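Local coordinates for protein Cow rumen GH26 endo-mannanase (Metagenome, PDB 6UEH) that hydrolyses internal beta-1,4-mannosidic linkages in mannans, probably including galactomannan, as an endo-mannanase of glycoside hydrolase family 26, at residues A[171-176]-A[448-453]; A[384-389]-A[426-431]; A[404-409]-A[441-446]; A[430-435]-A[460-465]. One frame throughout, in Å; residues are numbered along the deposited sequence.

Contact 1. Residues A[171-176]-A[448-453]; sequences SGQQEI and FCPWYG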
loop_
_atom_site.group_PDB
_atom_site.type_symbol
_atom_site.label_atom_id
_atom_site.label_comp_id
_atom_site.label_asym_id
_atom_site.label_seq_id
_atom_site.Cartn_x
_atom_site.Cartn_y
_atom_site.Cartn_z
ATOM N N SER A 171 0.990 -12.358 9.440
ATOM C CA SER A 171 1.375 -11.469 10.533
ATOM C C SER A 171 2.836 -11.041 10.418
ATOM O O SER A 171 3.678 -11.790 9.926
ATOM C CB SER A 171 1.126 -12.138 11.890
ATOM O OG SER A 171 1.787 -13.384 11.976
ATOM N N GLY A 172 3.130 -9.828 10.873
ATOM C CA GLY A 172 4.482 -9.308 10.811
ATOM C C GLY A 172 4.763 -8.297 11.903
ATOM O O GLY A 172 3.840 -7.747 12.502
ATOM N N GLN A 173 6.044 -8.052 12.160
ATOM C CA GLN A 173 6.454 -7.102 13.188
ATOM C C GLN A 173 7.874 -6.611 12.947
ATOM O O GLN A 173 8.783 -7.410 12.727
ATOM C CB GLN A 173 6.355 -7.732 14.580
ATOM C CG GLN A 173 6.815 -6.814 15.705
ATOM C CD GLN A 173 5.959 -5.565 15.817
ATOM O OE1 GLN A 173 4.730 -5.640 15.808
ATOM N NE2 GLN A 173 6.605 -4.409 15.914
ATOM N N GLN A 174 8.061 -5.296 12.990
ATOM C CA GLN A 174 9.389 -4.708 12.865
ATOM C C GLN A 174 10.113 -4.756 14.206
ATOM O O GLN A 174 9.530 -4.411 15.237
ATOM C CB GLN A 174 9.301 -3.261 12.369
ATOM C CG GLN A 174 10.649 -2.613 12.084
ATOM C CD GLN A 174 11.235 -3.052 10.751
ATOM O OE1 GLN A 174 10.516 -3.518 9.867
ATOM N NE2 GLN A 174 12.546 -2.904 10.602
ATOM N N GLU A 175 11.373 -5.183 14.195
ATOM C CA GLU A 175 12.186 -5.189 15.407
ATOM C C GLU A 175 12.771 -3.802 15.653
ATOM O O GLU A 175 12.795 -2.958 14.759
ATOM C CB GLU A 175 13.313 -6.225 15.321
ATOM C CG GLU A 175 14.479 -5.816 14.427
ATOM C CD GLU A 175 15.670 -6.753 14.550
ATOM O OE1 GLU A 175 15.554 -7.786 15.243
ATOM O OE2 GLU A 175 16.728 -6.457 13.954
ATOM N N ILE A 176 13.248 -3.582 16.872
ATOM C CA ILE A 176 13.770 -2.285 17.283
ATOM C C ILE A 176 15.047 -1.932 16.513
ATOM O O ILE A 176 15.747 -2.815 16.011
ATOM C CB ILE A 176 14.047 -2.268 18.810
ATOM C CG1 ILE A 176 14.254 -0.842 19.332
ATOM C CG2 ILE A 176 15.217 -3.183 19.158
ATOM C CD1 ILE A 176 12.972 -0.037 19.465
ATOM N N PHE A 448 0.746 -7.711 7.228
ATOM C CA PHE A 448 0.778 -6.468 7.994
ATOM C C PHE A 448 2.043 -6.424 8.837
ATOM O O PHE A 448 2.673 -7.455 9.070
ATOM C CB PHE A 448 -0.471 -6.309 8.877
ATOM C CG PHE A 448 -0.654 -7.397 9.914
ATOM C CD1 PHE A 448 0.092 -7.404 11.084
ATOM C CD2 PHE A 448 -1.617 -8.380 9.739
ATOM C CE1 PHE A 448 -0.090 -8.392 12.039
ATOM C CE2 PHE A 448 -1.809 -9.366 10.690
ATOM C CZ PHE A 448 -1.047 -9.371 11.843
ATOM N N CYS A 449 2.408 -5.233 9.298
ATOM C CA CYS A 449 3.643 -5.066 10.049
ATOM C C CYS A 449 3.672 -3.742 10.803
ATOM O O CYS A 449 4.040 -2.712 10.239
ATOM C CB CYS A 449 4.849 -5.157 9.110
ATOM S SG CYS A 449 6.454 -5.155 9.941
ATOM N N PRO A 450 3.279 -3.766 12.084
ATOM C CA PRO A 450 3.420 -2.570 12.918
ATOM C C PRO A 450 4.889 -2.187 13.071
ATOM O O PRO A 450 5.755 -3.064 13.043
ATOM C CB PRO A 450 2.824 -3.000 14.264
ATOM C CG PRO A 450 1.955 -4.180 13.946
ATOM C CD PRO A 450 2.634 -4.874 12.806
ATOM N N TRP A 451 5.166 -0.897 13.221
ATOM C CA TRP A 451 6.522 -0.446 13.498
ATOM C C TRP A 451 6.869 -0.846 14.931
ATOM O O TRP A 451 6.008 -1.347 15.661
ATOM C CB TRP A 451 6.639 1.066 13.286
ATOM C CG TRP A 451 8.032 1.548 12.986
ATOM C CD1 TRP A 451 8.753 2.462 13.699
ATOM C CD2 TRP A 451 8.869 1.142 11.893
ATOM N NE1 TRP A 451 9.984 2.651 13.117
ATOM C CE2 TRP A 451 10.081 1.851 12.011
ATOM C CE3 TRP A 451 8.712 0.247 10.830
ATOM C CZ2 TRP A 451 11.130 1.692 11.105
ATOM C CZ3 TRP A 451 9.759 0.090 9.934
ATOM C CH2 TRP A 451 10.949 0.810 10.076
ATOM N N TYR A 452 8.117 -0.645 15.339
ATOM C CA TYR A 452 8.525 -1.021 16.690
ATOM C C TYR A 452 8.031 -0.019 17.731
ATOM O O TYR A 452 7.436 1.004 17.393
ATOM C CB TYR A 452 10.049 -1.162 16.781
ATOM C CG TYR A 452 10.836 0.018 16.250
ATOM C CD1 TYR A 452 10.910 1.211 16.961
ATOM C CD2 TYR A 452 11.527 -0.069 15.049
ATOM C CE1 TYR A 452 11.635 2.285 16.482
ATOM C CE2 TYR A 452 12.256 0.998 14.563
ATOM C CZ TYR A 452 12.304 2.172 15.284
ATOM O OH TYR A 452 13.026 3.238 14.805
ATOM N N GLY A 453 8.280 -0.324 19.000
ATOM C CA GLY A 453 7.906 0.569 20.080
ATOM C C GLY A 453 6.406 0.710 20.259
ATOM O O GLY A 453 5.671 -0.277 20.240
#
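Q173 reaches across to 448-453 with its amide. CG stands anti to the backbone N (chi1 178°), and a bend at chi2 (63°) folds the end of the chain back toward the neighbour. There NE2 donates to W451 O at 3.1 Å from above that carbonyl's plane, and also to Q174 O at 3.0 Å, both acceptors lying near the amide plane. OE1 rests against the P450 ring, 3.6 Å from CB. Q174 runs alongside W451 in the same direction: its CG sits over the six-membered ring, 3.8 Å from the centroid, and its amide lies 20° from the indole plane, with NE2 bonded to F205 O. S171 CA covers one face of F448, and I176 CD1 touches Y452 CD1 at 3.5 Å. With an alanine at Q173, W451 O and Q174 O would probably lose the donor they share, and a gap would open beside the P450 ring. Segment 448-453, also bonded to N429 of strand 423-429, probably takes the place of the eighth strand of the TIM barrel. One straight backbone bond, Q174 N to P450 O at 3.2 Å, joins it to strand 169-174; the Q173 amide and the C-H groups over two rings supply the rest.

Contact 2. Residues A[384-389]-A[426-431]; sequences GYDKYN and LAENDS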
loop_
_atom_site.group_PDB
_atom_site.type_symbol
_atom_site.label_atom_id
_atom_site.label_comp_id
_atom_site.label_asym_id
_atom_site.label_seq_id
_atom_site.Cartn_x
_atom_site.Cartn_y
_atom_site.Cartn_z
ATOM N N GLY A 384 4.397 -2.363 -1.517
ATOM C CA GLY A 384 4.134 -2.143 -0.110
ATOM C C GLY A 384 3.376 -0.853 0.122
ATOM O O GLY A 384 3.575 0.127 -0.592
ATOM N N TYR A 385 2.488 -0.854 1.110
ATOM C CA TYR A 385 1.828 0.378 1.523
ATOM C C TYR A 385 2.059 0.598 3.012
ATOM O O TYR A 385 1.819 -0.294 3.824
ATOM C CB TYR A 385 0.327 0.349 1.213
ATOM C CG TYR A 385 -0.341 1.675 1.505
ATOM C CD1 TYR A 385 -0.156 2.764 0.662
ATOM C CD2 TYR A 385 -1.132 1.848 2.634
ATOM C CE1 TYR A 385 -0.745 3.984 0.925
ATOM C CE2 TYR A 385 -1.728 3.070 2.909
ATOM C CZ TYR A 385 -1.528 4.134 2.048
ATOM O OH TYR A 385 -2.111 5.354 2.308
ATOM N N ASP A 386 2.546 1.784 3.361
ATOM C CA ASP A 386 2.786 2.118 4.756
ATOM C C ASP A 386 1.619 2.935 5.295
ATOM O O ASP A 386 1.471 4.118 4.978
ATOM C CB ASP A 386 4.110 2.866 4.905
ATOM C CG ASP A 386 5.307 1.970 4.645
ATOM O OD1 ASP A 386 5.118 0.847 4.130
ATOM O OD2 ASP A 386 6.439 2.381 4.957
ATOM N N LYS A 387 0.789 2.285 6.104
ATOM C CA LYS A 387 -0.485 2.851 6.531
ATOM C C LYS A 387 -0.443 3.397 7.951
ATOM O O LYS A 387 -0.568 2.648 8.921
ATOM C CB LYS A 387 -1.590 1.801 6.426
ATOM C CG LYS A 387 -2.964 2.307 6.841
ATOM C CD LYS A 387 -3.872 1.163 7.247
ATOM C CE LYS A 387 -3.328 0.443 8.470
ATOM N NZ LYS A 387 -3.208 1.358 9.644
ATOM N N TYR A 388 -0.280 4.708 8.071
ATOM C CA TYR A 388 -0.343 5.362 9.369
ATOM C C TYR A 388 -1.558 6.277 9.406
ATOM O O TYR A 388 -1.501 7.415 8.949
ATOM C CB TYR A 388 0.943 6.138 9.646
ATOM C CG TYR A 388 2.146 5.247 9.867
ATOM C CD1 TYR A 388 2.443 4.757 11.132
ATOM C CD2 TYR A 388 2.980 4.892 8.813
ATOM C CE1 TYR A 388 3.539 3.943 11.347
ATOM C CE2 TYR A 388 4.083 4.075 9.019
ATOM C CZ TYR A 388 4.355 3.602 10.289
ATOM O OH TYR A 388 5.447 2.790 10.509
ATOM N N ASN A 389 -2.664 5.766 9.940
ATOM C CA ASN A 389 -3.922 6.497 9.895
ATOM C C ASN A 389 -4.578 6.700 11.257
ATOM O O ASN A 389 -5.797 6.831 11.342
ATOM C CB ASN A 389 -4.906 5.788 8.954
ATOM C CG ASN A 389 -5.132 4.329 9.324
ATOM O OD1 ASN A 389 -4.581 3.824 10.302
ATOM N ND2 ASN A 389 -5.956 3.647 8.538
ATOM N N LEU A 426 0.675 -4.433 3.523
ATOM C CA LEU A 426 0.877 -3.344 4.467
ATOM C C LEU A 426 2.283 -3.471 5.039
ATOM O O LEU A 426 2.489 -4.115 6.069
ATOM C CB LEU A 426 -0.172 -3.374 5.582
ATOM C CG LEU A 426 -1.610 -3.049 5.171
ATOM C CD1 LEU A 426 -2.570 -3.288 6.327
ATOM C CD2 LEU A 426 -1.709 -1.613 4.672
ATOM N N ALA A 427 3.251 -2.875 4.348
ATOM C CA ALA A 427 4.661 -3.000 4.713
ATOM C C ALA A 427 4.953 -2.372 6.071
ATOM O O ALA A 427 5.839 -2.828 6.796
ATOM C CB ALA A 427 5.540 -2.372 3.640
ATOM N N GLU A 428 4.219 -1.310 6.392
ATOM C CA GLU A 428 4.275 -0.673 7.706
ATOM C C GLU A 428 2.889 -0.188 8.101
ATOM O O GLU A 428 2.072 0.141 7.239
ATOM C CB GLU A 428 5.238 0.520 7.727
ATOM C CG GLU A 428 6.694 0.209 7.451
ATOM C CD GLU A 428 7.578 1.432 7.621
ATOM O OE1 GLU A 428 7.133 2.399 8.274
ATOM O OE2 GLU A 428 8.712 1.431 7.100
ATOM N N ASN A 429 2.629 -0.131 9.403
ATOM C CA ASN A 429 1.403 0.485 9.892
ATOM C C ASN A 429 1.496 0.875 11.360
ATOM O O ASN A 429 2.392 0.427 12.079
ATOM C CB ASN A 429 0.197 -0.444 9.681
ATOM C CG ASN A 429 0.456 -1.872 10.146
ATOM O OD1 ASN A 429 0.703 -2.769 9.335
ATOM N ND2 ASN A 429 0.394 -2.089 11.454
ATOM N N ASP A 430 0.590 1.743 11.801
ATOM C CA ASP A 430 0.365 1.882 13.228
ATOM C C ASP A 430 -0.655 0.815 13.592
ATOM O O ASP A 430 -0.280 -0.296 13.959
ATOM C CB ASP A 430 -0.094 3.301 13.624
ATOM C CG ASP A 430 -0.999 3.954 12.592
ATOM O OD1 ASP A 430 -1.656 3.234 11.813
ATOM O OD2 ASP A 430 -1.058 5.204 12.574
ATOM N N SER A 431 -1.937 1.136 13.446
ATOM C CA SER A 431 -2.987 0.165 13.717
ATOM C C SER A 431 -3.028 -0.941 12.667
ATOM O O SER A 431 -2.956 -0.676 11.469
ATOM C CB SER A 431 -4.357 0.852 13.785
ATOM O OG SER A 431 -4.462 1.686 14.926
#
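Y388 lays one ring face over N429 CA, off centre toward the rim, while E428 OE1 approaches at the ring edge, in its plane. The phenol OH donates to that oxygen at 2.8 Å, meeting its anti side, with ring and carboxylate planes 87° apart. At the edge of the Y385 ring L426 CD2 stands 4.1 Å from Y385 CD2. The carboxylates of D386 and E428 lie 28° apart in plane, so close that D386 OD2 is 3.0 Å from E428 CD; R309 forms salt bridges with both, and N362 ND2 binds the other D386 oxygen. K387 works on the opposite face of the sheet. Its chain leaves anti to the backbone N and then curls at chi3 (63°) and chi4, bringing NZ to S431 O at 2.7 Å, on a lone pair in the carbonyl plane. The same NZ donates to N389 OD1 at 2.9 Å from above the carbonyl plane and forms a long, weak salt bridge with D430 OD1 at 3.3 Å. K387 N bonds E428 O at 2.7 Å between the parallel strands, and just past the strand D430 N bonds K387 O at 3.2 Å. These are the C-terminal ends of two neighbouring strands of a TIM barrel, where such enzymes hold their active site, and a bound acetate, probably from the crystallisation liquor, lies close to the E428 side chain. The chemistry divides by face: on one, R309 bridges both carboxylates and, with the Y388 hydroxyl, would probably limit the turning of E428's; on the other, two oxygens bond the buried ammonium group and D430 adds a weaker ion pair.

Contact 3. Residues A[404-409]-A[441-446]; sequences LDAETP and EHAAWL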
loop_
_atom_site.group_PDB
_atom_site.type_symbol
_atom_site.label_atom_id
_atom_site.label_comp_id
_atom_site.label_asym_id
_atom_site.label_seq_id
_atom_site.Cartn_x
_atom_site.Cartn_y
_atom_site.Cartn_z
ATOM N N LEU A 404 -9.283 0.766 12.870
ATOM C CA LEU A 404 -9.483 -0.602 12.401
ATOM C C LEU A 404 -9.900 -0.686 10.929
ATOM O O LEU A 404 -10.216 -1.767 10.432
ATOM C CB LEU A 404 -10.524 -1.302 13.278
ATOM C CG LEU A 404 -10.147 -1.425 14.757
ATOM C CD1 LEU A 404 -11.234 -2.158 15.529
ATOM C CD2 LEU A 404 -8.809 -2.133 14.914
ATOM N N ASP A 405 -9.890 0.457 10.244
ATOM C CA ASP A 405 -10.278 0.545 8.836
ATOM C C ASP A 405 -9.400 -0.340 7.954
ATOM O O ASP A 405 -8.179 -0.352 8.093
ATOM C CB ASP A 405 -10.201 2.003 8.361
ATOM C CG ASP A 405 -11.006 2.265 7.099
ATOM O OD1 ASP A 405 -11.050 1.393 6.206
ATOM O OD2 ASP A 405 -11.595 3.364 7.000
ATOM N N ALA A 406 -10.027 -1.077 7.043
ATOM C CA ALA A 406 -9.289 -1.964 6.147
ATOM C C ALA A 406 -8.618 -1.191 5.012
ATOM O O ALA A 406 -7.764 -1.733 4.308
ATOM C CB ALA A 406 -10.213 -3.034 5.584
ATOM N N GLU A 407 -9.010 0.072 4.850
ATOM C CA GLU A 407 -8.523 0.936 3.770
ATOM C C GLU A 407 -8.609 0.235 2.415
ATOM O O GLU A 407 -7.690 0.303 1.603
ATOM C CB GLU A 407 -7.087 1.398 4.042
ATOM C CG GLU A 407 -6.915 2.245 5.306
ATOM C CD GLU A 407 -7.451 3.668 5.165
ATOM O OE1 GLU A 407 -8.040 4.002 4.113
ATOM O OE2 GLU A 407 -7.278 4.460 6.116
ATOM N N THR A 408 -9.730 -0.444 2.198
ATOM C CA THR A 408 -9.977 -1.205 0.977
ATOM C C THR A 408 -9.809 -0.393 -0.320
ATOM O O THR A 408 -9.218 -0.902 -1.275
ATOM C CB THR A 408 -11.389 -1.834 1.020
ATOM O OG1 THR A 408 -11.527 -2.583 2.234
ATOM C CG2 THR A 408 -11.619 -2.753 -0.171
ATOM N N PRO A 409 -10.313 0.863 -0.368
ATOM C CA PRO A 409 -10.058 1.654 -1.582
ATOM C C PRO A 409 -8.573 1.830 -1.914
ATOM O O PRO A 409 -8.216 1.832 -3.094
ATOM C CB PRO A 409 -10.694 3.009 -1.252
ATOM C CG PRO A 409 -11.776 2.682 -0.300
ATOM C CD PRO A 409 -11.239 1.565 0.544
ATOM N N GLU A 441 -14.576 -7.037 3.521
ATOM C CA GLU A 441 -14.356 -6.103 2.422
ATOM C C GLU A 441 -13.367 -6.632 1.388
ATOM O O GLU A 441 -13.107 -5.975 0.380
ATOM C CB GLU A 441 -13.885 -4.754 2.968
ATOM C CG GLU A 441 -14.883 -4.112 3.919
ATOM C CD GLU A 441 -14.468 -2.724 4.364
ATOM O OE1 GLU A 441 -13.637 -2.095 3.676
ATOM O OE2 GLU A 441 -14.976 -2.262 5.408
ATOM N N HIS A 442 -12.834 -7.825 1.643
ATOM C CA HIS A 442 -11.864 -8.462 0.752
ATOM C C HIS A 442 -10.648 -7.572 0.508
ATOM O O HIS A 442 -10.132 -7.503 -0.607
ATOM C CB HIS A 442 -12.518 -8.838 -0.581
ATOM C CG HIS A 442 -13.554 -9.909 -0.462
ATOM N ND1 HIS A 442 -13.420 -11.144 -1.061
ATOM C CD2 HIS A 442 -14.738 -9.937 0.194
ATOM C CE1 HIS A 442 -14.478 -11.882 -0.783
ATOM N NE2 HIS A 442 -15.294 -11.173 -0.024
ATOM N N ALA A 443 -10.208 -6.885 1.556
ATOM C CA ALA A 443 -8.975 -6.113 1.501
ATOM C C ALA A 443 -7.802 -7.077 1.639
ATOM O O ALA A 443 -7.339 -7.354 2.744
ATOM C CB ALA A 443 -8.948 -5.058 2.597
ATOM N N ALA A 444 -7.332 -7.584 0.502
ATOM C CA ALA A 444 -6.440 -8.740 0.480
ATOM C C ALA A 444 -4.962 -8.401 0.664
ATOM O O ALA A 444 -4.108 -9.023 0.026
ATOM C CB ALA A 444 -6.631 -9.508 -0.826
ATOM N N TRP A 445 -4.665 -7.435 1.533
ATOM C CA TRP A 445 -3.282 -7.127 1.901
ATOM C C TRP A 445 -2.527 -8.412 2.219
ATOM O O TRP A 445 -2.996 -9.222 3.019
ATOM C CB TRP A 445 -3.220 -6.193 3.114
ATOM C CG TRP A 445 -3.979 -4.903 2.985
ATOM C CD1 TRP A 445 -5.204 -4.619 3.514
ATOM C CD2 TRP A 445 -3.550 -3.714 2.308
ATOM N NE1 TRP A 445 -5.569 -3.331 3.201
ATOM C CE2 TRP A 445 -4.569 -2.753 2.461
ATOM C CE3 TRP A 445 -2.404 -3.370 1.582
ATOM C CZ2 TRP A 445 -4.480 -1.473 1.915
ATOM C CZ3 TRP A 445 -2.315 -2.099 1.043
ATOM C CH2 TRP A 445 -3.347 -1.166 1.212
ATOM N N LEU A 446 -1.371 -8.601 1.588
ATOM C CA LEU A 446 -0.597 -9.835 1.750
ATOM C C LEU A 446 -0.128 -10.047 3.184
ATOM O O LEU A 446 -0.200 -11.159 3.709
ATOM C CB LEU A 446 0.613 -9.835 0.813
ATOM C CG LEU A 446 1.603 -10.988 1.004
ATOM C CD1 LEU A 446 0.922 -12.337 0.781
ATOM C CD2 LEU A 446 2.801 -10.825 0.080
HETATM O O HOH W 1 -12.216 0.164 3.904
HETATM O O HOH W 2 -12.914 -1.102 7.044
#
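W445 turns the edge of its indole to A406, NE1 donating to A406 O at 2.9 Å and 164°, in the ring plane and almost in line with the carbonyl. Beside this bond A406 CB packs on A443 CB at 3.8 Å. Next to A443 CB, T408 OG1 donates to E441 OE1 at 2.6 Å, arriving on the anti side of the carboxylate. E441 reaches it with a chain extended beyond CG (chi2 -175°). Two waters form the next layer. One accepts from T408 N and lies 2.7 Å from E441 OE1 and also near D405 OD1; the other accepts from A406 N and lies 2.9 Å from E441 OE2. The loop's shape comes from an Asx turn, D405 OD1 accepting from E407 N at 2.8 Å, and E407 then occupies the N-cap position of helix 408-417. Farther out, F411 meets the indole edge-to-face, and R106 of the CBM6 module forms a salt bridge with E441. A phenylalanine in place of W445 would probably leave A406 O without its mate and the turn before the helix less firmly placed. The contact thus joins the start of helix 408-417 to the Schellman end of helix 435-441, with E441 serving helix, waters and accessory domain together.

Contact 4. Residues A[430-435]-A[460-465]; sequences DSIPGV and KNNAKS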
loop_
_atom_site.group_PDB
_atom_site.type_symbol
_atom_site.label_atom_id
_atom_site.label_comp_id
_atom_site.label_asym_id
_atom_site.label_seq_id
_atom_site.Cartn_x
_atom_site.Cartn_y
_atom_site.Cartn_z
ATOM N N ASP A 430 0.590 1.743 11.801
ATOM C CA ASP A 430 0.365 1.882 13.228
ATOM C C ASP A 430 -0.655 0.815 13.592
ATOM O O ASP A 430 -0.280 -0.296 13.959
ATOM C CB ASP A 430 -0.094 3.301 13.624
ATOM C CG ASP A 430 -0.999 3.954 12.592
ATOM O OD1 ASP A 430 -1.656 3.234 11.813
ATOM O OD2 ASP A 430 -1.058 5.204 12.574
ATOM N N SER A 431 -1.937 1.136 13.446
ATOM C CA SER A 431 -2.987 0.165 13.717
ATOM C C SER A 431 -3.028 -0.941 12.667
ATOM O O SER A 431 -2.956 -0.676 11.469
ATOM C CB SER A 431 -4.357 0.852 13.785
ATOM O OG SER A 431 -4.462 1.686 14.926
ATOM N N ILE A 432 -3.134 -2.183 13.126
ATOM C CA ILE A 432 -3.499 -3.286 12.242
ATOM C C ILE A 432 -5.000 -3.203 12.007
ATOM O O ILE A 432 -5.761 -3.058 12.963
ATOM C CB ILE A 432 -3.148 -4.656 12.845
ATOM C CG1 ILE A 432 -1.671 -4.715 13.239
ATOM C CG2 ILE A 432 -3.500 -5.779 11.875
ATOM C CD1 ILE A 432 -1.343 -5.881 14.142
ATOM N N PRO A 433 -5.435 -3.284 10.738
ATOM C CA PRO A 433 -6.875 -3.252 10.459
ATOM C C PRO A 433 -7.633 -4.357 11.196
ATOM O O PRO A 433 -7.044 -5.388 11.529
ATOM C CB PRO A 433 -6.946 -3.460 8.943
ATOM C CG PRO A 433 -5.630 -2.970 8.435
ATOM C CD PRO A 433 -4.630 -3.317 9.504
ATOM N N GLY A 434 -8.916 -4.126 11.459
ATOM C CA GLY A 434 -9.761 -5.131 12.076
ATOM C C GLY A 434 -9.884 -6.328 11.156
ATOM O O GLY A 434 -10.089 -6.175 9.951
ATOM N N VAL A 435 -9.752 -7.523 11.720
ATOM C CA VAL A 435 -9.726 -8.735 10.914
ATOM C C VAL A 435 -11.072 -8.955 10.217
ATOM O O VAL A 435 -11.120 -9.475 9.103
ATOM C CB VAL A 435 -9.344 -9.972 11.765
ATOM C CG1 VAL A 435 -10.435 -10.317 12.776
ATOM C CG2 VAL A 435 -9.035 -11.161 10.868
ATOM N N LYS A 460 -3.216 2.424 22.205
ATOM C CA LYS A 460 -3.783 3.509 21.409
ATOM C C LYS A 460 -3.561 3.226 19.926
ATOM O O LYS A 460 -4.267 3.754 19.069
ATOM C CB LYS A 460 -3.170 4.859 21.788
ATOM C CG LYS A 460 -1.755 5.068 21.275
ATOM C CD LYS A 460 -1.215 6.428 21.678
ATOM C CE LYS A 460 0.218 6.612 21.205
ATOM N NZ LYS A 460 0.794 7.898 21.684
ATOM N N ASN A 461 -2.571 2.387 19.636
ATOM C CA ASN A 461 -2.280 1.974 18.270
ATOM C C ASN A 461 -2.889 0.614 17.950
ATOM O O ASN A 461 -3.544 0.442 16.923
ATOM C CB ASN A 461 -0.771 1.942 18.035
ATOM C CG ASN A 461 -0.171 3.327 17.942
ATOM O OD1 ASN A 461 -0.678 4.187 17.222
ATOM N ND2 ASN A 461 0.908 3.557 18.684
ATOM N N ASN A 462 -2.658 -0.353 18.830
ATOM C CA ASN A 462 -3.259 -1.675 18.684
ATOM C C ASN A 462 -3.791 -2.188 20.016
ATOM O O ASN A 462 -3.022 -2.470 20.935
ATOM C CB ASN A 462 -2.249 -2.673 18.103
ATOM C CG ASN A 462 -2.009 -2.467 16.617
ATOM O OD1 ASN A 462 -2.851 -2.815 15.786
ATOM N ND2 ASN A 462 -0.854 -1.909 16.274
ATOM N N ALA A 463 -5.113 -2.298 20.115
ATOM C CA ALA A 463 -5.752 -2.793 21.329
ATOM C C ALA A 463 -5.444 -4.271 21.530
ATOM O O ALA A 463 -5.322 -5.022 20.564
ATOM C CB ALA A 463 -7.256 -2.567 21.269
ATOM N N LYS A 464 -5.329 -4.685 22.789
ATOM C CA LYS A 464 -5.021 -6.076 23.106
ATOM C C LYS A 464 -6.097 -7.036 22.600
ATOM O O LYS A 464 -5.782 -8.120 22.112
ATOM C CB LYS A 464 -4.830 -6.251 24.614
ATOM C CG LYS A 464 -3.567 -5.599 25.155
ATOM C CD LYS A 464 -3.428 -5.827 26.649
ATOM C CE LYS A 464 -2.158 -5.193 27.190
ATOM N NZ LYS A 464 -2.028 -5.407 28.658
ATOM N N SER A 465 -7.361 -6.638 22.710
ATOM C CA SER A 465 -8.458 -7.496 22.270
ATOM C C SER A 465 -8.413 -7.712 20.759
ATOM O O SER A 465 -8.685 -8.813 20.276
ATOM C CB SER A 465 -9.812 -6.910 22.688
ATOM O OG SER A 465 -10.036 -5.641 22.100
HETATM O O HOH W 3 -5.601 -3.549 15.563
#
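N462 carries most of the contact with D430, S431 and I432. From CB its CG is set anti to the carbonyl carbon (chi1 -75°), which places the amide beside the 430-435 backbone; CG comes to 3.7 Å from I432 N. At the tip the two branches divide. OD1 accepts from I432 N at 2.7 Å and 172°, in the carbonyl plane and on a lone pair, while I432 CG1 packs against it at 3.4 Å, the two side chains crossing at about a right angle. A water lies 2.9 Å from the same OD1 and 2.7 Å from I432 O, so OD1 is near both backbone polar atoms of that isoleucine, one directly and one through the solvent. ND2 turns to D430 O at 2.9 Å, from above the carbonyl plane, and also donates to F455 O. One amide thus joins backbone atoms of residues two apart, and the paired donor and acceptor probably fix which way round it lies. Next to it S431 OG donates to N461 O at 2.5 Å, in the carbonyl plane on a lone pair, and also receives the N-H of N403. N461 OD1 packs near D430 CB, while its ND2 bonds E454 O. The contact lies where the loop leaving strand 423-429 for helix 435-441 passes the turn between helices 454-457 and 464-471. I432 reaches L467 and I470 of the latter helix as well as F448, and F455 of the former touches D430 and N461.

Along the chain, contact 1 opens first, at strand 169-174, and closes only at 448-453, so contacts 2 and 3 fall wholly within its span. Contact 2 closes the beta-alpha-beta unit from strand 382-387 through helix 408-417 to strand 423-429. Contact 3 begins between the two ends of that unit and ends at 441-446, crossing it. Contact 4 starts on D430 and S431, the last residues of contact 2, and runs to 460-465, crossing contacts 1 and 3. N429 bonds to C449, joining contacts 2 and 1; N389 to E407 joins 2 and 3; L404 to G434 joins 3 and 4. Together they tie the last barrel strands and their outer helices to the first strand.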